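Local coordinates for protein putative mandelate racemase/muconate lactonizing enzyme (Bordetella bronchiseptica, PDB 3DDM) that is of unknown function but belongs to the mandelate racemase/muconate lactonizing enzyme family, pairing an alpha/beta N-terminal domain with an enolase-type barrel, at residues H18-P23 with A40-V45; W54-C59 with A312-Q317; E67-L72 with L113-A118. The protein carries 1 engineered substitution. One frame throughout, in Å; residues are numbered along the deposited sequence.

Contact 1 (H18-P23 with A40-V45); sequences HVFRYP and AVLVEV
Phe20 and Ala40 face each other in the antiparallel sheet of the N-terminal domain, a worked example of a hydrogen-bonded strand pair that sets Phe20, Ala40 and Leu42 on one face. From Phe20 the side chain can be followed outward: CB lies 4.4 Å from Ala40 CB, then it turns with CG anti to the carbonyl carbon (chi1 -65°), and this carries the ring along the face of the sheet to Leu42, where CE1 is 4.1 Å from Leu42 CD1. The two side chains cross at about a right angle. Leu377 and Arg378 of helix 374-380 touch the side chain of Phe20.

The backbone supplies the rest. His18 N bonds to Leu42 O (2.9 Å), and Leu42 N returns a bond to His18 O; Phe20 N binds Ala40 O, and Ala40 N binds Phe20 O. Between these pairs, Val19 and Val41 form a non-hydrogen-bonded pair on the other face, CG2 of Val19 being 4.2 Å from CG2 of Val41. The chemistry is thus divided: backbone N and O atoms of the hydrogen-bonded pairs bond to one another, Ala40 N only weakly, while Phe20 meets helix 374-380 on one face and Val19 and Val41 helix 65-81 on the other.

Contact 2 (W54-C59 with A312-Q317); sequences WGEVWC and AGIGLQ
Glu56 OE2 has two hydrogen-bond partners, the backbone N of Ala312 at 2.7 Å and the hydroxyl of Tyr309, and so ties the strand segment to the start of a helix. The principle illustrated is a carboxylate set against the N-terminus of a helix, here used between domains: strand 52-56 belongs to the N-terminal domain, helix 313-325 to the barrel domain of the enolase fold. Ala312 occupies the N-cap position, and Gly315, in the first turn, donates its N to the second oxygen, Glu56 OE1, also at 2.7 Å.

The two oxygens are met differently. OE2 offers its syn lone pair to Ala312 N, whereas Gly315 N reaches OE1 from well above the carboxylate plane, 61° out of it, by a fairly straight bond (161°). Glu56 can span the gap because CG stands anti to the backbone N (chi1 -168°) and the chain beyond it is extended. With both oxygens bonded, the carboxylate has little freedom to rotate. Gly315 brings its bare backbone close, its N lying 3.6 Å from Glu56 CB. Ala312 CB sits alongside the carboxylate, nearly equidistant from its two oxygens, while Leu42 of the adjoining strand touches both Glu56 and Ile314. On the far side of Glu56 from Val57, Ile314 CG2 rests against the peptide of Gly55, 3.6 Å from Gly55 C.

Contact 3 (E67-L72 with L113-A118); sequences EHRARL and LAQAIA
Arg69 and Gln115 meet almost flat: the guanidinium and the amide are only 18° from coplanar, although the side chains as a whole approach obliquely. This is a clear case of side-on recognition in which one oxygen takes two donors. Gln115 OE1 accepts from Arg69 NE at 2.8 Å and from Arg69 NH2 at 2.7 Å, both arriving in the plane of the amide carbonyl, while the oxygen itself is tilted 16° from the guanidinium plane. Both donors converge on this one atom, so the amide oxygen is held although neither bond is straight. Arg69 reaches across with its chain extended from CG to NE, whereas Gln115 is bent at its second torsion.

The arginine has further partners. NH1 bonds to Gly65 O at the start of its own helix, and NH2 also forms a salt bridge with Glu109 of the second subunit, so the pair lies at the dimer interface, where His68 stacks on His68 of that subunit.

Away from the polar pair the contact is apolar: Leu72 CD1 approaches Leu113 CD2 at 4.3 Å, and Leu72 CB lies 4.4 Å from Ala116 CB. The helix segments cross at 63°. Ala116 continues onto Val73 and Leu77 of helix 65-81, Ile117 turns to Phe93 and Leu96 of helix 89-98, and Ala70, facing away from helix 110-131, packs on Ala17 and Val19 of strand 14-23.

Overall arrangement
The three contacts form one connected body, with centres 9 Å (contacts 1 and 2), 11 Å (1 and 3) and 12 Å (2 and 3) apart. Strand 37-46 joins contact 1 to contact 2 by pairing with strand 52-56: Gly55 N probably bonds to Val43 O at 2.8 Å, and Val57 N to Val41 O at 2.9 Å. Helix 65-81 of contact 3 packs on the face bearing Val19 and Val41, and Arg21 NH1 ties to Glu67 OE1 by a salt bridge of 2.8 Å. Val57 and Trp58 lie against helix 110-131, Trp58 CE3 coming 3.4 Å from Gln115 OE1. Contacts 1 and 3 are internal to the N-terminal domain, whereas contact 2 joins it to the barrel.

Contact 1 (H18-P23 with A40-V45)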
ATOM      1  N   HIS A  18     -10.351  -0.598  17.604  1.00 45.04           N
ATOM      2  CA  HIS A  18      -9.564  -0.401  18.811  1.00 43.51           C
ATOM      3  C   HIS A  18      -8.171  -0.937  18.586  1.00 43.80           C
ATOM      4  O   HIS A  18      -7.999  -2.057  18.099  1.00 45.34           O
ATOM      5  CB  HIS A  18     -10.198  -1.127  19.995  1.00 44.36           C
ATOM      6  CG  HIS A  18     -11.664  -0.880  20.127  1.00 44.54           C
ATOM      7  ND1 HIS A  18     -12.610  -1.729  19.594  1.00 43.93           N
ATOM      8  CD2 HIS A  18     -12.347   0.156  20.666  1.00 44.28           C
ATOM      9  CE1 HIS A  18     -13.813  -1.228  19.798  1.00 43.60           C
ATOM     10  NE2 HIS A  18     -13.683  -0.084  20.445  1.00 45.39           N
ATOM     11  N   VAL A  19      -7.175  -0.134  18.938  1.00 42.18           N
ATOM     12  CA  VAL A  19      -5.790  -0.540  18.768  1.00 42.02           C
ATOM     13  C   VAL A  19      -5.168  -0.911  20.108  1.00 41.80           C
ATOM     14  O   VAL A  19      -5.461  -0.299  21.129  1.00 42.05           O
ATOM     15  CB  VAL A  19      -4.952   0.583  18.136  1.00 41.02           C
ATOM     16  CG1 VAL A  19      -3.537   0.090  17.890  1.00 41.89           C
ATOM     17  CG2 VAL A  19      -5.602   1.054  16.841  1.00 40.18           C
ATOM     18  N   PHE A  20      -4.316  -1.929  20.090  1.00 42.11           N
ATOM     19  CA  PHE A  20      -3.632  -2.399  21.285  1.00 40.41           C
ATOM     20  C   PHE A  20      -2.191  -2.682  20.942  1.00 41.09           C
ATOM     21  O   PHE A  20      -1.889  -3.148  19.842  1.00 41.62           O
ATOM     22  CB  PHE A  20      -4.275  -3.675  21.817  1.00 39.41           C
ATOM     23  CG  PHE A  20      -5.671  -3.484  22.290  1.00 40.10           C
ATOM     24  CD1 PHE A  20      -6.744  -3.702  21.435  1.00 41.09           C
ATOM     25  CD2 PHE A  20      -5.919  -3.034  23.578  1.00 40.03           C
ATOM     26  CE1 PHE A  20      -8.050  -3.474  21.857  1.00 40.57           C
ATOM     27  CE2 PHE A  20      -7.220  -2.801  24.010  1.00 41.11           C
ATOM     28  CZ  PHE A  20      -8.289  -3.022  23.146  1.00 40.63           C
ATOM     29  N   ARG A  21      -1.299  -2.379  21.875  1.00 41.38           N
ATOM     30  CA  ARG A  21       0.113  -2.628  21.667  1.00 44.47           C
ATOM     31  C   ARG A  21       0.656  -3.164  22.973  1.00 46.23           C
ATOM     32  O   ARG A  21       0.800  -2.431  23.949  1.00 46.09           O
ATOM     33  CB  ARG A  21       0.845  -1.344  21.253  1.00 44.20           C
ATOM     34  CG  ARG A  21       0.138  -0.573  20.146  1.00 45.87           C
ATOM     35  CD  ARG A  21       1.066   0.389  19.417  1.00 47.21           C
ATOM     36  NE  ARG A  21       2.023  -0.348  18.603  1.00 48.96           N
ATOM     37  CZ  ARG A  21       2.155  -0.224  17.285  1.00 48.72           C
ATOM     38  NH1 ARG A  21       1.398   0.619  16.596  1.00 45.19           N
ATOM     39  NH2 ARG A  21       3.039  -0.977  16.655  1.00 50.44           N
ATOM     40  N   TYR A  22       0.919  -4.464  22.994  1.00 49.89           N
ATOM     41  CA  TYR A  22       1.450  -5.115  24.178  1.00 52.52           C
ATOM     42  C   TYR A  22       2.968  -5.034  24.150  1.00 54.31           C
ATOM     43  O   TYR A  22       3.608  -5.599  23.260  1.00 54.49           O
ATOM     44  CB  TYR A  22       1.037  -6.579  24.219  1.00 52.74           C
ATOM     45  CG  TYR A  22       1.380  -7.207  25.540  1.00 55.45           C
ATOM     46  CD1 TYR A  22       0.531  -7.066  26.639  1.00 55.67           C
ATOM     47  CD2 TYR A  22       2.580  -7.896  25.714  1.00 56.17           C
ATOM     48  CE1 TYR A  22       0.866  -7.595  27.878  1.00 57.32           C
ATOM     49  CE2 TYR A  22       2.929  -8.427  26.949  1.00 57.56           C
ATOM     50  CZ  TYR A  22       2.065  -8.274  28.024  1.00 58.98           C
ATOM     51  OH  TYR A  22       2.397  -8.815  29.242  1.00 62.04           O
ATOM     52  N   PRO A  23       3.566  -4.330  25.124  1.00 56.30           N
ATOM     53  CA  PRO A  23       5.025  -4.191  25.186  1.00 57.24           C
ATOM     54  C   PRO A  23       5.702  -5.490  25.599  1.00 57.48           C
ATOM     55  O   PRO A  23       5.348  -6.096  26.606  1.00 56.59           O
ATOM     56  CB  PRO A  23       5.224  -3.061  26.199  1.00 57.63           C
ATOM     57  CG  PRO A  23       4.082  -3.249  27.137  1.00 57.88           C
ATOM     58  CD  PRO A  23       2.916  -3.560  26.203  1.00 57.80           C
ATOM     59  N   ALA A  40      -2.197  -4.887  17.566  1.00 40.21           N
ATOM     60  CA  ALA A  40      -3.464  -5.522  17.229  1.00 39.02           C
ATOM     61  C   ALA A  40      -4.551  -4.479  16.957  1.00 39.02           C
ATOM     62  O   ALA A  40      -4.553  -3.396  17.545  1.00 38.69           O
ATOM     63  CB  ALA A  40      -3.899  -6.438  18.352  1.00 34.87           C
ATOM     64  N   VAL A  41      -5.457  -4.796  16.040  1.00 39.23           N
ATOM     65  CA  VAL A  41      -6.564  -3.898  15.730  1.00 38.51           C
ATOM     66  C   VAL A  41      -7.824  -4.743  15.693  1.00 39.51           C
ATOM     67  O   VAL A  41      -8.004  -5.570  14.799  1.00 38.77           O
ATOM     68  CB  VAL A  41      -6.395  -3.191  14.367  1.00 37.44           C
ATOM     69  CG1 VAL A  41      -7.606  -2.322  14.086  1.00 36.80           C
ATOM     70  CG2 VAL A  41      -5.156  -2.332  14.375  1.00 37.08           C
ATOM     71  N   LEU A  42      -8.679  -4.556  16.690  1.00 40.86           N
ATOM     72  CA  LEU A  42      -9.931  -5.298  16.765  1.00 42.14           C
ATOM     73  C   LEU A  42     -11.051  -4.380  16.290  1.00 43.36           C
ATOM     74  O   LEU A  42     -11.054  -3.181  16.579  1.00 45.16           O
ATOM     75  CB  LEU A  42     -10.189  -5.763  18.204  1.00 40.70           C
ATOM     76  CG  LEU A  42      -9.084  -6.602  18.875  1.00 42.14           C
ATOM     77  CD1 LEU A  42      -9.530  -7.015  20.280  1.00 40.27           C
ATOM     78  CD2 LEU A  42      -8.767  -7.834  18.033  1.00 40.03           C
ATOM     79  N   VAL A  43     -11.991  -4.929  15.536  1.00 44.90           N
ATOM     80  CA  VAL A  43     -13.100  -4.119  15.049  1.00 45.37           C
ATOM     81  C   VAL A  43     -14.423  -4.703  15.493  1.00 44.80           C
ATOM     82  O   VAL A  43     -14.578  -5.928  15.571  1.00 43.16           O
ATOM     83  CB  VAL A  43     -13.082  -3.996  13.509  1.00 44.41           C
ATOM     84  CG1 VAL A  43     -11.951  -3.071  13.084  1.00 45.86           C
ATOM     85  CG2 VAL A  43     -12.896  -5.366  12.880  1.00 44.87           C
ATOM     86  N   GLU A  44     -15.361  -3.818  15.819  1.00 44.88           N
ATOM     87  CA  GLU A  44     -16.684  -4.244  16.246  1.00 45.90           C
ATOM     88  C   GLU A  44     -17.730  -3.518  15.435  1.00 45.77           C
ATOM     89  O   GLU A  44     -17.761  -2.296  15.412  1.00 46.05           O
ATOM     90  CB  GLU A  44     -16.906  -3.960  17.735  1.00 46.74           C
ATOM     91  CG  GLU A  44     -16.818  -2.496  18.128  1.00 47.36           C
ATOM     92  CD  GLU A  44     -17.284  -2.245  19.558  1.00 48.48           C
ATOM     93  OE1 GLU A  44     -18.395  -2.683  19.917  1.00 47.14           O
ATOM     94  OE2 GLU A  44     -16.544  -1.597  20.325  1.00 50.47           O
ATOM     95  N   VAL A  45     -18.567  -4.275  14.743  1.00 47.10           N
ATOM     96  CA  VAL A  45     -19.631  -3.685  13.952  1.00 49.49           C
ATOM     97  C   VAL A  45     -20.959  -3.867  14.670  1.00 50.42           C
ATOM     98  O   VAL A  45     -21.370  -4.996  14.938  1.00 51.49           O
ATOM     99  CB  VAL A  45     -19.755  -4.347  12.578  1.00 50.39           C
ATOM    100  CG1 VAL A  45     -20.956  -3.751  11.840  1.00 49.75           C
ATOM    101  CG2 VAL A  45     -18.467  -4.147  11.784  1.00 49.75           C
TER

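Contact 2 (W54-C59 with A312-Q317)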
ATOM      1  N   TRP A  54     -17.593  -9.120  16.055  1.00 45.28           N
ATOM      2  CA  TRP A  54     -16.179  -8.777  16.198  1.00 45.34           C
ATOM      3  C   TRP A  54     -15.253  -9.333  15.125  1.00 43.33           C
ATOM      4  O   TRP A  54     -15.476 -10.417  14.587  1.00 43.95           O
ATOM      5  CB  TRP A  54     -15.657  -9.230  17.561  1.00 47.62           C
ATOM      6  CG  TRP A  54     -16.287  -8.529  18.714  1.00 50.12           C
ATOM      7  CD1 TRP A  54     -17.405  -8.912  19.396  1.00 50.95           C
ATOM      8  CD2 TRP A  54     -15.836  -7.316  19.323  1.00 50.89           C
ATOM      9  NE1 TRP A  54     -17.676  -8.009  20.401  1.00 52.15           N
ATOM     10  CE2 TRP A  54     -16.729  -7.019  20.376  1.00 49.97           C
ATOM     11  CE3 TRP A  54     -14.758  -6.448  19.082  1.00 51.41           C
ATOM     12  CZ2 TRP A  54     -16.583  -5.895  21.184  1.00 48.75           C
ATOM     13  CZ3 TRP A  54     -14.610  -5.324  19.892  1.00 50.13           C
ATOM     14  CH2 TRP A  54     -15.521  -5.061  20.930  1.00 50.94           C
ATOM     15  N   GLY A  55     -14.200  -8.578  14.834  1.00 41.87           N
ATOM     16  CA  GLY A  55     -13.225  -9.003  13.848  1.00 41.14           C
ATOM     17  C   GLY A  55     -11.836  -8.467  14.162  1.00 40.89           C
ATOM     18  O   GLY A  55     -11.649  -7.708  15.120  1.00 39.24           O
ATOM     19  N   GLU A  56     -10.859  -8.864  13.351  1.00 40.51           N
ATOM     20  CA  GLU A  56      -9.482  -8.415  13.530  1.00 40.58           C
ATOM     21  C   GLU A  56      -8.898  -7.986  12.187  1.00 39.72           C
ATOM     22  O   GLU A  56      -9.179  -8.590  11.158  1.00 40.63           O
ATOM     23  CB  GLU A  56      -8.614  -9.535  14.128  1.00 40.57           C
ATOM     24  CG  GLU A  56      -7.258  -9.034  14.610  1.00 45.46           C
ATOM     25  CD  GLU A  56      -6.475 -10.050  15.445  1.00 48.13           C
ATOM     26  OE1 GLU A  56      -7.084 -10.746  16.288  1.00 48.26           O
ATOM     27  OE2 GLU A  56      -5.237 -10.133  15.271  1.00 50.13           O
ATOM     28  N   VAL A  57      -8.101  -6.929  12.190  1.00 39.08           N
ATOM     29  CA  VAL A  57      -7.477  -6.474  10.959  1.00 38.59           C
ATOM     30  C   VAL A  57      -5.986  -6.746  11.068  1.00 38.96           C
ATOM     31  O   VAL A  57      -5.323  -6.229  11.964  1.00 38.65           O
ATOM     32  CB  VAL A  57      -7.686  -4.966  10.721  1.00 37.86           C
ATOM     33  CG1 VAL A  57      -6.955  -4.543   9.453  1.00 36.84           C
ATOM     34  CG2 VAL A  57      -9.166  -4.654  10.608  1.00 37.07           C
ATOM     35  N   TRP A  58      -5.470  -7.574  10.164  1.00 39.25           N
ATOM     36  CA  TRP A  58      -4.053  -7.913  10.146  1.00 38.83           C
ATOM     37  C   TRP A  58      -3.225  -6.636  10.260  1.00 40.84           C
ATOM     38  O   TRP A  58      -3.533  -5.619   9.612  1.00 41.42           O
ATOM     39  CB  TRP A  58      -3.701  -8.617   8.840  1.00 37.65           C
ATOM     40  CG  TRP A  58      -2.273  -9.070   8.777  1.00 38.31           C
ATOM     41  CD1 TRP A  58      -1.763 -10.246   9.260  1.00 38.58           C
ATOM     42  CD2 TRP A  58      -1.162  -8.340   8.243  1.00 36.73           C
ATOM     43  NE1 TRP A  58      -0.404 -10.291   9.060  1.00 38.72           N
ATOM     44  CE2 TRP A  58      -0.008  -9.135   8.437  1.00 37.55           C
ATOM     45  CE3 TRP A  58      -1.027  -7.090   7.623  1.00 34.65           C
ATOM     46  CZ2 TRP A  58       1.267  -8.721   8.029  1.00 35.50           C
ATOM     47  CZ3 TRP A  58       0.236  -6.677   7.221  1.00 34.50           C
ATOM     48  CH2 TRP A  58       1.368  -7.493   7.425  1.00 34.84           C
ATOM     49  N   CYS A  59      -2.173  -6.673  11.071  1.00 40.57           N
ATOM     50  CA  CYS A  59      -1.347  -5.484  11.210  1.00 42.18           C
ATOM     51  C   CYS A  59       0.034  -5.752  11.782  1.00 42.92           C
ATOM     52  O   CYS A  59       0.602  -4.895  12.457  1.00 45.28           O
ATOM     53  CB  CYS A  59      -2.064  -4.446  12.083  1.00 40.43           C
ATOM     54  SG  CYS A  59      -2.095  -4.846  13.851  1.00 43.99           S
ATOM     55  N   ALA A 312      -3.406 -11.395  16.876  1.00 41.17           N
ATOM     56  CA  ALA A 312      -4.080 -11.566  18.156  1.00 38.52           C
ATOM     57  C   ALA A 312      -5.089 -12.712  18.103  1.00 38.96           C
ATOM     58  O   ALA A 312      -5.277 -13.341  17.060  1.00 39.56           O
ATOM     59  CB  ALA A 312      -4.770 -10.265  18.558  1.00 37.22           C
ATOM     60  N   GLY A 313      -5.750 -12.958  19.233  1.00 37.39           N
ATOM     61  CA  GLY A 313      -6.707 -14.045  19.334  1.00 36.86           C
ATOM     62  C   GLY A 313      -7.927 -14.059  18.428  1.00 36.75           C
ATOM     63  O   GLY A 313      -8.307 -15.122  17.918  1.00 36.83           O
ATOM     64  N   ILE A 314      -8.552 -12.905  18.229  1.00 35.42           N
ATOM     65  CA  ILE A 314      -9.743 -12.841  17.390  1.00 35.24           C
ATOM     66  C   ILE A 314      -9.489 -13.404  15.997  1.00 35.77           C
ATOM     67  O   ILE A 314     -10.251 -14.238  15.501  1.00 36.04           O
ATOM     68  CB  ILE A 314     -10.258 -11.387  17.275  1.00 35.51           C
ATOM     69  CG1 ILE A 314     -10.660 -10.876  18.662  1.00 38.12           C
ATOM     70  CG2 ILE A 314     -11.467 -11.318  16.352  1.00 34.20           C
ATOM     71  CD1 ILE A 314     -11.793 -11.658  19.300  1.00 36.88           C
ATOM     72  N   GLY A 315      -8.407 -12.951  15.370  1.00 35.57           N
ATOM     73  CA  GLY A 315      -8.077 -13.412  14.036  1.00 33.16           C
ATOM     74  C   GLY A 315      -7.767 -14.887  14.026  1.00 33.39           C
ATOM     75  O   GLY A 315      -8.108 -15.592  13.081  1.00 34.44           O
ATOM     76  N   LEU A 316      -7.108 -15.359  15.077  1.00 34.39           N
ATOM     77  CA  LEU A 316      -6.766 -16.775  15.173  1.00 35.54           C
ATOM     78  C   LEU A 316      -8.031 -17.626  15.286  1.00 36.55           C
ATOM     79  O   LEU A 316      -8.147 -18.656  14.620  1.00 35.53           O
ATOM     80  CB  LEU A 316      -5.860 -17.040  16.385  1.00 34.26           C
ATOM     81  CG  LEU A 316      -5.467 -18.515  16.522  1.00 33.14           C
ATOM     82  CD1 LEU A 316      -4.763 -18.963  15.255  1.00 33.71           C
ATOM     83  CD2 LEU A 316      -4.571 -18.716  17.736  1.00 34.62           C
ATOM     84  N   GLN A 317      -8.966 -17.200  16.138  1.00 37.37           N
ATOM     85  CA  GLN A 317     -10.219 -17.927  16.311  1.00 39.10           C
ATOM     86  C   GLN A 317     -10.953 -17.947  14.970  1.00 40.87           C
ATOM     87  O   GLN A 317     -11.508 -18.976  14.573  1.00 42.93           O
ATOM     88  CB  GLN A 317     -11.090 -17.268  17.395  1.00 39.25           C
ATOM     89  CG  GLN A 317     -10.567 -17.435  18.850  1.00 39.85           C
ATOM     90  CD  GLN A 317     -10.982 -18.761  19.514  1.00 40.28           C
ATOM     91  OE1 GLN A 317     -10.190 -19.393  20.222  1.00 36.13           O
ATOM     92  NE2 GLN A 317     -12.234 -19.167  19.301  1.00 38.63           N
TER

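Contact 3 (E67-L72 with L113-A118)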
ATOM      1  N   GLU A  67      -2.244   1.854  13.758  1.00 39.71           N
ATOM      2  CA  GLU A  67      -3.085   3.043  13.876  1.00 39.15           C
ATOM      3  C   GLU A  67      -3.708   3.436  12.529  1.00 39.33           C
ATOM      4  O   GLU A  67      -4.903   3.737  12.436  1.00 38.86           O
ATOM      5  CB  GLU A  67      -2.263   4.215  14.423  1.00 39.15           C
ATOM      6  CG  GLU A  67      -1.866   4.124  15.909  1.00 41.88           C
ATOM      7  CD  GLU A  67      -0.822   3.054  16.217  1.00 44.29           C
ATOM      8  OE1 GLU A  67      -0.144   2.591  15.268  1.00 47.54           O
ATOM      9  OE2 GLU A  67      -0.663   2.688  17.411  1.00 44.28           O
ATOM     10  N   HIS A  68      -2.891   3.428  11.483  1.00 37.97           N
ATOM     11  CA  HIS A  68      -3.369   3.791  10.160  1.00 36.58           C
ATOM     12  C   HIS A  68      -4.541   2.903   9.738  1.00 37.55           C
ATOM     13  O   HIS A  68      -5.530   3.373   9.172  1.00 36.53           O
ATOM     14  CB  HIS A  68      -2.231   3.659   9.142  1.00 35.92           C
ATOM     15  CG  HIS A  68      -2.624   4.039   7.751  1.00 35.71           C
ATOM     16  ND1 HIS A  68      -3.104   5.293   7.430  1.00 36.46           N
ATOM     17  CD2 HIS A  68      -2.644   3.322   6.603  1.00 34.88           C
ATOM     18  CE1 HIS A  68      -3.405   5.330   6.144  1.00 34.54           C
ATOM     19  NE2 HIS A  68      -3.135   4.148   5.619  1.00 35.04           N
ATOM     20  N   ARG A  69      -4.420   1.610  10.019  1.00 37.62           N
ATOM     21  CA  ARG A  69      -5.447   0.657   9.648  1.00 37.49           C
ATOM     22  C   ARG A  69      -6.742   0.886  10.405  1.00 37.82           C
ATOM     23  O   ARG A  69      -7.825   0.773   9.835  1.00 37.38           O
ATOM     24  CB  ARG A  69      -4.916  -0.754   9.852  1.00 36.90           C
ATOM     25  CG  ARG A  69      -3.855  -1.103   8.820  1.00 36.04           C
ATOM     26  CD  ARG A  69      -3.038  -2.327   9.197  1.00 36.85           C
ATOM     27  NE  ARG A  69      -2.284  -2.812   8.048  1.00 36.66           N
ATOM     28  CZ  ARG A  69      -1.347  -2.115   7.419  1.00 37.37           C
ATOM     29  NH1 ARG A  69      -1.027  -0.891   7.828  1.00 37.61           N
ATOM     30  NH2 ARG A  69      -0.739  -2.635   6.363  1.00 38.48           N
ATOM     31  N   ALA A  70      -6.632   1.223  11.684  1.00 39.07           N
ATOM     32  CA  ALA A  70      -7.815   1.499  12.484  1.00 39.06           C
ATOM     33  C   ALA A  70      -8.451   2.777  11.943  1.00 40.04           C
ATOM     34  O   ALA A  70      -9.670   2.870  11.853  1.00 42.45           O
ATOM     35  CB  ALA A  70      -7.439   1.663  13.943  1.00 38.97           C
ATOM     36  N   ARG A  71      -7.629   3.755  11.564  1.00 40.61           N
ATOM     37  CA  ARG A  71      -8.156   4.999  11.009  1.00 42.65           C
ATOM     38  C   ARG A  71      -8.910   4.709   9.719  1.00 43.67           C
ATOM     39  O   ARG A  71     -10.000   5.237   9.499  1.00 44.22           O
ATOM     40  CB  ARG A  71      -7.039   6.007  10.720  1.00 45.22           C
ATOM     41  CG  ARG A  71      -6.466   6.699  11.947  1.00 50.03           C
ATOM     42  CD  ARG A  71      -7.555   7.440  12.738  1.00 58.00           C
ATOM     43  NE  ARG A  71      -7.937   8.745  12.176  1.00 62.16           N
ATOM     44  CZ  ARG A  71      -9.025   9.432  12.537  1.00 62.79           C
ATOM     45  NH1 ARG A  71      -9.857   8.946  13.459  1.00 61.98           N
ATOM     46  NH2 ARG A  71      -9.279  10.614  11.985  1.00 62.13           N
ATOM     47  N   LEU A  72      -8.329   3.872   8.862  1.00 44.15           N
ATOM     48  CA  LEU A  72      -8.979   3.522   7.602  1.00 44.68           C
ATOM     49  C   LEU A  72     -10.373   2.965   7.843  1.00 45.31           C
ATOM     50  O   LEU A  72     -11.324   3.322   7.136  1.00 44.22           O
ATOM     51  CB  LEU A  72      -8.158   2.486   6.826  1.00 44.35           C
ATOM     52  CG  LEU A  72      -6.956   3.018   6.038  1.00 44.86           C
ATOM     53  CD1 LEU A  72      -6.295   1.873   5.295  1.00 43.62           C
ATOM     54  CD2 LEU A  72      -7.409   4.094   5.067  1.00 42.78           C
ATOM     55  N   LEU A 113      -6.037  -1.270   2.971  1.00 38.61           N
ATOM     56  CA  LEU A 113      -7.463  -1.326   2.667  1.00 37.34           C
ATOM     57  C   LEU A 113      -8.006  -2.755   2.656  1.00 36.66           C
ATOM     58  O   LEU A 113      -9.065  -3.015   3.219  1.00 38.68           O
ATOM     59  CB  LEU A 113      -7.734  -0.664   1.319  1.00 37.50           C
ATOM     60  CG  LEU A 113      -7.683   0.860   1.280  1.00 37.22           C
ATOM     61  CD1 LEU A 113      -7.522   1.313  -0.166  1.00 37.03           C
ATOM     62  CD2 LEU A 113      -8.942   1.441   1.915  1.00 35.26           C
ATOM     63  N   ALA A 114      -7.301  -3.680   2.013  1.00 34.62           N
ATOM     64  CA  ALA A 114      -7.773  -5.064   1.980  1.00 33.57           C
ATOM     65  C   ALA A 114      -7.882  -5.615   3.397  1.00 34.55           C
ATOM     66  O   ALA A 114      -8.865  -6.282   3.756  1.00 34.46           O
ATOM     67  CB  ALA A 114      -6.835  -5.920   1.175  1.00 27.73           C
ATOM     68  N   GLN A 115      -6.859  -5.323   4.195  1.00 34.51           N
ATOM     69  CA  GLN A 115      -6.778  -5.769   5.570  1.00 34.50           C
ATOM     70  C   GLN A 115      -7.931  -5.212   6.405  1.00 36.38           C
ATOM     71  O   GLN A 115      -8.614  -5.953   7.138  1.00 36.95           O
ATOM     72  CB  GLN A 115      -5.420  -5.361   6.146  1.00 35.21           C
ATOM     73  CG  GLN A 115      -4.274  -6.273   5.698  1.00 34.96           C
ATOM     74  CD  GLN A 115      -3.011  -5.521   5.279  1.00 34.93           C
ATOM     75  OE1 GLN A 115      -2.552  -4.606   5.963  1.00 36.42           O
ATOM     76  NE2 GLN A 115      -2.437  -5.925   4.158  1.00 32.22           N
ATOM     77  N   ALA A 116      -8.162  -3.911   6.297  1.00 36.04           N
ATOM     78  CA  ALA A 116      -9.259  -3.311   7.040  1.00 36.20           C
ATOM     79  C   ALA A 116     -10.564  -3.956   6.573  1.00 36.14           C
ATOM     80  O   ALA A 116     -11.432  -4.268   7.386  1.00 38.37           O
ATOM     81  CB  ALA A 116      -9.294  -1.808   6.809  1.00 35.65           C
ATOM     82  N   ILE A 117     -10.696  -4.168   5.266  1.00 34.72           N
ATOM     83  CA  ILE A 117     -11.905  -4.770   4.725  1.00 35.05           C
ATOM     84  C   ILE A 117     -12.064  -6.194   5.250  1.00 36.44           C
ATOM     85  O   ILE A 117     -13.145  -6.580   5.676  1.00 36.89           O
ATOM     86  CB  ILE A 117     -11.895  -4.748   3.165  1.00 34.18           C
ATOM     87  CG1 ILE A 117     -12.100  -3.307   2.670  1.00 35.30           C
ATOM     88  CG2 ILE A 117     -12.996  -5.628   2.606  1.00 31.17           C
ATOM     89  CD1 ILE A 117     -12.208  -3.151   1.140  1.00 31.45           C
ATOM     90  N   ALA A 118     -10.990  -6.973   5.242  1.00 38.83           N
ATOM     91  CA  ALA A 118     -11.056  -8.349   5.741  1.00 40.51           C
ATOM     92  C   ALA A 118     -11.509  -8.382   7.212  1.00 41.57           C
ATOM     93  O   ALA A 118     -12.345  -9.202   7.593  1.00 42.10           O
ATOM     94  CB  ALA A 118      -9.691  -9.033   5.590  1.00 41.31           C
TER